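PDB 5GQO: single-stranded DNA-binding protein from Mycobacterium smegmatis, which probably binds single-stranded DNA through its OB fold and assembles as a tetramer of identical subunits. Local coordinates for residues T29-I34 with G126-R131; R52-S57 with S71-V76; V96-H101 with V118-T123. One frame throughout, in Å; residues are numbered along the deposited sequence.

Contact 1. Residues T29-I34 with G126-R131; sequences TVVGNI and GPDLSR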
loop_
_atom_site.group_PDB
_atom_site.type_symbol
_atom_site.label_atom_id
_atom_site.label_comp_id
_atom_site.label_asym_id
_atom_site.label_seq_id
_atom_site.Cartn_x
_atom_site.Cartn_y
_atom_site.Cartn_z
ATOM N N THR B 29 4.628 1.409 2.918
ATOM C CA THR B 29 5.785 1.563 2.084
ATOM C C THR B 29 6.184 3.009 2.025
ATOM O O THR B 29 5.340 3.860 1.892
ATOM C CB THR B 29 5.520 1.167 0.678
ATOM O OG1 THR B 29 5.262 -0.241 0.609
ATOM C CG2 THR B 29 6.783 1.481 -0.163
ATOM N N VAL B 30 7.472 3.294 2.195
ATOM C CA VAL B 30 7.994 4.641 1.986
ATOM C C VAL B 30 9.288 4.581 1.174
ATOM O O VAL B 30 10.108 3.693 1.347
ATOM C CB VAL B 30 8.213 5.426 3.311
ATOM C CG1 VAL B 30 9.273 4.787 4.199
ATOM C CG2 VAL B 30 8.592 6.869 3.031
ATOM N N VAL B 31 9.437 5.537 0.285
ATOM C CA VAL B 31 10.635 5.668 -0.535
ATOM C C VAL B 31 11.245 7.050 -0.220
ATOM O O VAL B 31 10.541 8.042 -0.207
ATOM C CB VAL B 31 10.261 5.613 -2.023
ATOM C CG1 VAL B 31 11.454 5.967 -2.865
ATOM C CG2 VAL B 31 9.676 4.244 -2.378
ATOM N N GLY B 32 12.534 7.117 0.071
ATOM C CA GLY B 32 13.135 8.396 0.407
ATOM C C GLY B 32 14.620 8.264 0.680
ATOM O O GLY B 32 15.349 7.646 -0.087
ATOM N N ASN B 33 15.048 8.844 1.794
ATOM C CA ASN B 33 16.440 8.907 2.186
ATOM C C ASN B 33 16.567 8.750 3.678
ATOM O O ASN B 33 15.752 9.294 4.425
ATOM C CB ASN B 33 17.027 10.264 1.802
ATOM C CG ASN B 33 17.137 10.420 0.328
ATOM O OD1 ASN B 33 16.180 10.797 -0.331
ATOM N ND2 ASN B 33 18.287 10.050 -0.216
ATOM N N ILE B 34 17.593 8.037 4.102
ATOM C CA ILE B 34 17.937 7.987 5.496
ATOM C C ILE B 34 18.508 9.351 5.813
ATOM O O ILE B 34 19.362 9.834 5.075
ATOM C CB ILE B 34 19.004 6.931 5.745
ATOM C CG1 ILE B 34 18.502 5.571 5.274
ATOM C CG2 ILE B 34 19.366 6.872 7.214
ATOM C CD1 ILE B 34 19.495 4.444 5.457
ATOM N N GLY B 126 15.819 -1.714 1.075
ATOM C CA GLY B 126 16.825 -1.790 0.043
ATOM C C GLY B 126 17.160 -0.383 -0.355
ATOM O O GLY B 126 16.386 0.532 -0.087
ATOM N N PRO B 127 18.302 -0.193 -1.018
ATOM C CA PRO B 127 18.608 1.055 -1.681
ATOM C C PRO B 127 17.643 1.264 -2.898
ATOM O O PRO B 127 17.156 0.301 -3.471
ATOM C CB PRO B 127 20.042 0.828 -2.133
ATOM C CG PRO B 127 20.123 -0.615 -2.396
ATOM C CD PRO B 127 19.308 -1.216 -1.312
ATOM N N ASP B 128 17.378 2.499 -3.270
ATOM C CA ASP B 128 16.465 2.803 -4.398
ATOM C C ASP B 128 17.303 2.826 -5.641
ATOM O O ASP B 128 18.051 3.779 -5.838
ATOM C CB ASP B 128 15.790 4.170 -4.179
ATOM C CG ASP B 128 14.792 4.555 -5.285
ATOM O OD1 ASP B 128 14.622 3.813 -6.266
ATOM O OD2 ASP B 128 14.139 5.621 -5.146
ATOM N N LEU B 129 17.179 1.779 -6.465
ATOM C CA LEU B 129 17.940 1.660 -7.710
ATOM C C LEU B 129 17.513 2.617 -8.836
ATOM O O LEU B 129 18.134 2.616 -9.894
ATOM C CB LEU B 129 17.927 0.213 -8.242
ATOM C CG LEU B 129 18.525 -0.846 -7.293
ATOM C CD1 LEU B 129 18.429 -2.274 -7.850
ATOM C CD2 LEU B 129 19.968 -0.499 -6.996
ATOM N N SER B 130 16.538 3.481 -8.597
ATOM C CA SER B 130 16.291 4.591 -9.542
ATOM C C SER B 130 17.292 5.709 -9.340
ATOM O O SER B 130 17.442 6.556 -10.186
ATOM C CB SER B 130 14.871 5.150 -9.418
ATOM O OG SER B 130 14.699 5.819 -8.199
ATOM N N ARG B 131 17.990 5.688 -8.216
ATOM C CA ARG B 131 18.857 6.778 -7.841
ATOM C C ARG B 131 20.282 6.322 -7.535
ATOM O O ARG B 131 21.118 7.142 -7.108
ATOM C CB ARG B 131 18.256 7.484 -6.615
ATOM C CG ARG B 131 17.031 8.315 -6.930
ATOM C CD ARG B 131 16.554 9.077 -5.730
ATOM N NE ARG B 131 15.752 8.188 -4.913
ATOM C CZ ARG B 131 15.543 8.371 -3.609
ATOM N NH1 ARG B 131 16.113 9.405 -2.954
ATOM N NH2 ARG B 131 14.787 7.474 -2.927
HETATM O O HOH W 1 18.862 10.449 -3.380
#
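Asp-128 OD2, which lies 3.5 Å from Val-31 CG1, is gripped by two nitrogens of Arg-131: NE and NH2 each donate to it at 3.0 Å, a side-on salt bridge that converges on one oxygen. The site is a corner of the OB fold, where the first strand bends at Gly-32 and the chain that follows strand 124-126 comes back beside it. There Asp-128 to Arg-131 make a type I turn, and Asp-128 OD1 closes an Asx turn by accepting from Ser-130 N. Ser-130 OG donates to the same oxygen at 2.8 Å, from the same face of the carboxylate; both oxygens are thus held, which should restrict rotation of the carboxylate.

A bend at chi3 (-82°) folds the arginine back, so the NE/NH2 edge of its guanidinium meets Asp-128 and the NH1/NH2 edge the corner. NH2 also reaches the carbonyl of the corner residue, with Gly-32 O 2.9 Å away and the donor tilted out of the carbonyl plane. Arg-131 NH1 serves the next residue along, donating to Asn-33 OD1 at 3.0 Å. That oxygen sits in the guanidinium plane although the amide itself is turned steeply, 76° between the two planes. The carboxylate probably offsets the arginine's charge and sets its rotation, making Asp-128 the second shell behind the grip on Gly-32 and Asn-33. Asn-33 ND2 is tied to Gly-93 O and also donates to a water, which accepts a second bond from Arg-131 NH1, 3.0 Å from the water oxygen.

Contact 2. Residues R52-S57 with S71-V76; sequences RVASNS and SLYVTV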
loop_
_atom_site.group_PDB
_atom_site.type_symbol
_atom_site.label_atom_id
_atom_site.label_comp_id
_atom_site.label_asym_id
_atom_site.label_seq_id
_atom_site.Cartn_x
_atom_site.Cartn_y
_atom_site.Cartn_z
ATOM N N ARG B 52 16.112 7.372 10.812
ATOM C CA ARG B 52 15.020 8.242 10.402
ATOM C C ARG B 52 15.007 8.353 8.880
ATOM O O ARG B 52 16.064 8.385 8.256
ATOM C CB ARG B 52 15.327 9.577 11.015
ATOM C CG ARG B 52 14.150 10.480 11.281
ATOM C CD ARG B 52 13.925 10.622 12.754
ATOM N NE ARG B 52 12.506 10.470 12.975
ATOM C CZ ARG B 52 11.619 11.412 12.691
ATOM N NH1 ARG B 52 10.326 11.183 12.926
ATOM N NH2 ARG B 52 12.025 12.587 12.193
ATOM N N VAL B 53 13.814 8.367 8.286
ATOM C CA VAL B 53 13.657 8.455 6.826
ATOM C C VAL B 53 12.775 9.648 6.464
ATOM O O VAL B 53 11.741 9.870 7.096
ATOM C CB VAL B 53 13.053 7.186 6.185
ATOM C CG1 VAL B 53 12.841 7.397 4.676
ATOM C CG2 VAL B 53 13.975 6.008 6.384
ATOM N N ALA B 54 13.220 10.387 5.446
ATOM C CA ALA B 54 12.454 11.472 4.840
ATOM C C ALA B 54 12.052 11.046 3.459
ATOM O O ALA B 54 12.853 10.484 2.682
ATOM C CB ALA B 54 13.292 12.706 4.728
ATOM N N SER B 55 10.797 11.294 3.139
ATOM C CA SER B 55 10.337 10.967 1.820
ATOM C C SER B 55 10.529 12.070 0.810
ATOM O O SER B 55 10.152 13.221 1.046
ATOM C CB SER B 55 8.890 10.609 1.813
ATOM O OG SER B 55 8.766 9.597 0.828
ATOM N N ASN B 56 11.011 11.626 -0.357
ATOM C CA ASN B 56 11.323 12.445 -1.542
ATOM C C ASN B 56 10.094 13.077 -2.311
ATOM O O ASN B 56 10.009 12.974 -3.549
ATOM C CB ASN B 56 12.297 11.636 -2.487
ATOM C CG ASN B 56 11.633 10.425 -3.198
ATOM O OD1 ASN B 56 10.504 10.020 -2.901
ATOM N ND2 ASN B 56 12.340 9.866 -4.171
ATOM N N SER B 57 9.187 13.764 -1.602
ATOM C CA SER B 57 8.005 14.322 -2.270
ATOM C C SER B 57 8.410 15.591 -3.000
ATOM O O SER B 57 9.411 16.224 -2.643
ATOM C CB SER B 57 6.870 14.637 -1.309
ATOM O OG SER B 57 5.646 14.672 -2.037
ATOM N N SER B 71 6.345 16.782 2.870
ATOM C CA SER B 71 7.274 15.794 3.442
ATOM C C SER B 71 6.668 14.808 4.487
ATOM O O SER B 71 5.633 15.065 5.178
ATOM C CB SER B 71 8.505 16.476 4.013
ATOM O OG SER B 71 8.986 17.473 3.137
ATOM N N LEU B 72 7.309 13.649 4.527
ATOM C CA LEU B 72 7.009 12.614 5.468
ATOM C C LEU B 72 8.301 12.167 6.160
ATOM O O LEU B 72 9.266 11.797 5.482
ATOM C CB LEU B 72 6.352 11.421 4.768
ATOM C CG LEU B 72 6.032 10.267 5.713
ATOM C CD1 LEU B 72 4.935 10.627 6.732
ATOM C CD2 LEU B 72 5.623 9.068 4.885
ATOM N N TYR B 73 8.306 12.223 7.496
ATOM C CA TYR B 73 9.425 11.793 8.336
ATOM C C TYR B 73 8.948 10.631 9.184
ATOM O O TYR B 73 7.892 10.734 9.807
ATOM C CB TYR B 73 9.865 12.935 9.253
ATOM C CG TYR B 73 10.326 14.123 8.460
ATOM C CD1 TYR B 73 11.608 14.147 7.874
ATOM C CD2 TYR B 73 9.479 15.211 8.250
ATOM C CE1 TYR B 73 12.021 15.215 7.099
ATOM C CE2 TYR B 73 9.889 16.290 7.480
ATOM C CZ TYR B 73 11.158 16.285 6.902
ATOM O OH TYR B 73 11.558 17.364 6.155
ATOM N N VAL B 74 9.685 9.524 9.184
ATOM C CA VAL B 74 9.357 8.375 10.046
ATOM C C VAL B 74 10.588 7.674 10.569
ATOM O O VAL B 74 11.605 7.681 9.941
ATOM C CB VAL B 74 8.529 7.262 9.338
ATOM C CG1 VAL B 74 7.111 7.738 9.070
ATOM C CG2 VAL B 74 9.173 6.759 8.064
ATOM N N THR B 75 10.456 7.040 11.721
ATOM C CA THR B 75 11.528 6.245 12.291
ATOM C C THR B 75 11.315 4.825 11.755
ATOM O O THR B 75 10.203 4.341 11.760
ATOM C CB THR B 75 11.436 6.307 13.831
ATOM O OG1 THR B 75 11.625 7.654 14.259
ATOM C CG2 THR B 75 12.448 5.414 14.498
ATOM N N VAL B 76 12.371 4.186 11.288
ATOM C CA VAL B 76 12.316 2.823 10.773
ATOM C C VAL B 76 13.095 1.931 11.722
ATOM O O VAL B 76 14.178 2.310 12.149
ATOM C CB VAL B 76 12.992 2.728 9.409
ATOM C CG1 VAL B 76 12.860 1.340 8.867
ATOM C CG2 VAL B 76 12.371 3.720 8.451
#
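Arg-52 and Thr-75 face each other across two antiparallel strands, and the arginine lies back over its neighbour rather than pointing straight off the sheet. Bends at chi2 and chi3 lay its guanidinium over the backbone of 73-75, with Val-74 N beneath one face. NE then donates along an almost straight line (175°) to Thr-75 OG1, 3.2 Å away and at the edge of the guanidinium, in its plane. The far end of the same group comes beside Tyr-73, Arg-52 NH2 lying 3.7 Å from Tyr-73 CB. The guanidinium and phenol planes are turned only 17° from each other, but the contact is with the root of the tyrosine and the two groups do not stack. Further along that face the ring leans across the partner strand, and Tyr-73 CE1 meets the methyl Ala-54 CB at 3.7 Å; Ile-35 packs against Arg-52, Ala-54 and Tyr-73 alike.

These are strands 46-55 and 73-79 of the OB-fold barrel. Val-53 and Val-74 form a hydrogen-bonded pair, Val-53 N giving to Val-74 O at 2.8 Å and Val-74 N returning the bond to Val-53 O. Beyond it, Ser-55 N donates to Leu-72 O, also at 2.8 Å.

The other face, with Val-53, Val-74 and Val-76, is mostly apolar and turned to the barrel core. Val-53 CG2 lies against Val-76 CG2 at 3.5 Å, the branches crossing at a slant. Val-53 holds CG1 anti to its backbone nitrogen (chi1 176°), which leaves CG2 as the branch for that meeting. Ser-55 CB rests on Leu-72 CB at 4.0 Å, while its hydroxyl bonds to Val-31 O; Tyr-73 N is hydrogen-bonded to Thr-104 OG1 of a neighbouring subunit.

Contact 3. Residues V96-H101 with V118-T123; sequences VVVVGH and VEVRAT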
loop_
_atom_site.group_PDB
_atom_site.type_symbol
_atom_site.label_atom_id
_atom_site.label_comp_id
_atom_site.label_asym_id
_atom_site.label_seq_id
_atom_site.Cartn_x
_atom_site.Cartn_y
_atom_site.Cartn_z
ATOM N N VAL B 96 16.531 5.123 0.012
ATOM C CA VAL B 96 15.981 3.862 0.521
ATOM C C VAL B 96 14.580 3.569 0.056
ATOM O O VAL B 96 13.760 4.483 -0.110
ATOM C CB VAL B 96 15.739 3.831 2.067
ATOM C CG1 VAL B 96 16.580 2.833 2.744
ATOM C CG2 VAL B 96 15.858 5.185 2.713
ATOM N N VAL B 97 14.286 2.274 -0.026
ATOM C CA VAL B 97 12.927 1.754 -0.168
ATOM C C VAL B 97 12.673 0.993 1.118
ATOM O O VAL B 97 13.460 0.114 1.455
ATOM C CB VAL B 97 12.842 0.782 -1.339
ATOM C CG1 VAL B 97 11.449 0.201 -1.486
ATOM C CG2 VAL B 97 13.184 1.509 -2.605
ATOM N N VAL B 98 11.602 1.327 1.822
ATOM C CA VAL B 98 11.260 0.662 3.077
ATOM C C VAL B 98 9.831 0.093 3.014
ATOM O O VAL B 98 8.862 0.823 2.727
ATOM C CB VAL B 98 11.283 1.641 4.241
ATOM C CG1 VAL B 98 10.840 0.945 5.495
ATOM C CG2 VAL B 98 12.667 2.219 4.415
ATOM N N VAL B 99 9.713 -1.195 3.310
ATOM C CA VAL B 99 8.453 -1.868 3.378
ATOM C C VAL B 99 8.263 -2.487 4.762
ATOM O O VAL B 99 9.200 -3.050 5.289
ATOM C CB VAL B 99 8.394 -2.986 2.379
ATOM C CG1 VAL B 99 7.025 -3.685 2.430
ATOM C CG2 VAL B 99 8.637 -2.418 1.013
ATOM N N GLY B 100 7.064 -2.361 5.346
ATOM C CA GLY B 100 6.776 -3.029 6.608
ATOM C C GLY B 100 5.393 -2.726 7.154
ATOM O O GLY B 100 4.423 -2.717 6.429
ATOM N N HIS B 101 5.316 -2.421 8.437
ATOM C CA HIS B 101 4.050 -2.130 9.060
ATOM C C HIS B 101 4.191 -0.903 9.893
ATOM O O HIS B 101 5.226 -0.692 10.498
ATOM C CB HIS B 101 3.549 -3.340 9.860
ATOM C CG HIS B 101 3.350 -4.551 9.014
ATOM N ND1 HIS B 101 2.201 -4.773 8.282
ATOM C CD2 HIS B 101 4.150 -5.607 8.779
ATOM C CE1 HIS B 101 2.304 -5.908 7.613
ATOM N NE2 HIS B 101 3.467 -6.445 7.920
ATOM N N VAL B 118 5.644 8.025 15.276
ATOM C CA VAL B 118 5.185 7.128 14.245
ATOM C C VAL B 118 6.356 6.345 13.701
ATOM O O VAL B 118 7.374 6.916 13.356
ATOM C CB VAL B 118 4.447 7.923 13.167
ATOM C CG1 VAL B 118 5.321 8.200 11.991
ATOM C CG2 VAL B 118 3.213 7.152 12.737
ATOM N N GLU B 119 6.244 5.017 13.712
ATOM C CA GLU B 119 7.388 4.163 13.447
ATOM C C GLU B 119 7.034 3.020 12.550
ATOM O O GLU B 119 5.898 2.553 12.556
ATOM C CB GLU B 119 7.920 3.582 14.749
ATOM C CG GLU B 119 8.514 4.629 15.679
ATOM C CD GLU B 119 8.992 4.021 16.975
ATOM O OE1 GLU B 119 9.378 2.837 16.979
ATOM O OE2 GLU B 119 8.961 4.724 17.994
ATOM N N VAL B 120 8.019 2.559 11.796
ATOM C CA VAL B 120 7.828 1.457 10.910
ATOM C C VAL B 120 8.576 0.225 11.399
ATOM O O VAL B 120 9.772 0.303 11.688
ATOM C CB VAL B 120 8.383 1.809 9.514
ATOM C CG1 VAL B 120 8.227 0.625 8.553
ATOM C CG2 VAL B 120 7.711 3.041 8.983
ATOM N N ARG B 121 7.889 -0.906 11.504
ATOM C CA ARG B 121 8.596 -2.165 11.713
ATOM C C ARG B 121 8.882 -2.702 10.326
ATOM O O ARG B 121 7.993 -3.303 9.702
ATOM C CB ARG B 121 7.771 -3.192 12.501
ATOM C CG ARG B 121 8.351 -4.613 12.483
ATOM C CD ARG B 121 8.528 -5.126 13.883
ATOM N NE ARG B 121 7.325 -5.794 14.362
ATOM C CZ ARG B 121 6.668 -5.498 15.506
ATOM N NH1 ARG B 121 7.049 -4.525 16.360
ATOM N NH2 ARG B 121 5.599 -6.216 15.798
ATOM N N ALA B 122 10.121 -2.535 9.872
ATOM C CA ALA B 122 10.467 -2.912 8.519
ATOM C C ALA B 122 10.582 -4.400 8.359
ATOM O O ALA B 122 11.031 -5.103 9.260
ATOM C CB ALA B 122 11.762 -2.239 8.083
ATOM N N THR B 123 10.157 -4.850 7.191
ATOM C CA THR B 123 10.229 -6.216 6.700
ATOM C C THR B 123 11.232 -6.361 5.552
ATOM O O THR B 123 11.803 -7.405 5.363
ATOM C CB THR B 123 8.799 -6.526 6.139
ATOM O OG1 THR B 123 8.027 -7.133 7.165
ATOM C CG2 THR B 123 8.778 -7.420 4.884
#
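Val-120 CG1 meets Val-98 CG1 at 4.0 Å across a corner of the OB-fold barrel. Strands 95-105 and 117-122 form a beta hairpin here, yet the short segments 96-99 and 118-122 run nearly perpendicular, at 85°, because the first bends at Gly-100. Val-120 CG1 is anti to the backbone nitrogen (chi1 178°), which carries it inward over this bend, and Val-76 and Phe-28 line the same core.

Arg-121 follows with the hydrogen-bonded pair: Arg-121 N gives to His-101 O at 2.9 Å, and Arg-121 O accepts from His-101 N at 3.1 Å. The end of its side chain leads away from the partner strand.

At Ala-122 the backbones close in, with Gly-100 CA 4.2 Å from Ala-122 CA. They form a non-hydrogen-bonded pair, and Gly-100 CA comes within 3.3 Å of Arg-121 O. Ala-122 CB adds its methyl to the apolar side, 4.2 Å from Val-98 CG1.

Thr-123 ends the pairing as this chain turns its own corner. Thr-123 N donates to Val-99 O at 2.8 Å, and Thr-123 CB packs against the same carbonyl oxygen at 3.6 Å.

In the fold
From the N terminus, the chain enters contact 1 at 29-34, and that loop closes last, at 126-131, so contacts 2 and 3 both nest inside it. Contact 2 closes first, bringing 71-76 back to 52-57; contact 3 follows in series, joining 118-123 to 96-101 after the helix 80-89. None cross. They share one curled sheet: Asn-33 N bonds to Ala-54 O between contacts 1 and 2, Thr-75 O accepts from Val-120 N between contacts 2 and 3, and Gly-32 O accepts from Val-96 N between contacts 1 and 3. Together these links run round the barrel, and Gly-126 O, bonded to Val-97 N, adds the last strand before the chain leaves it.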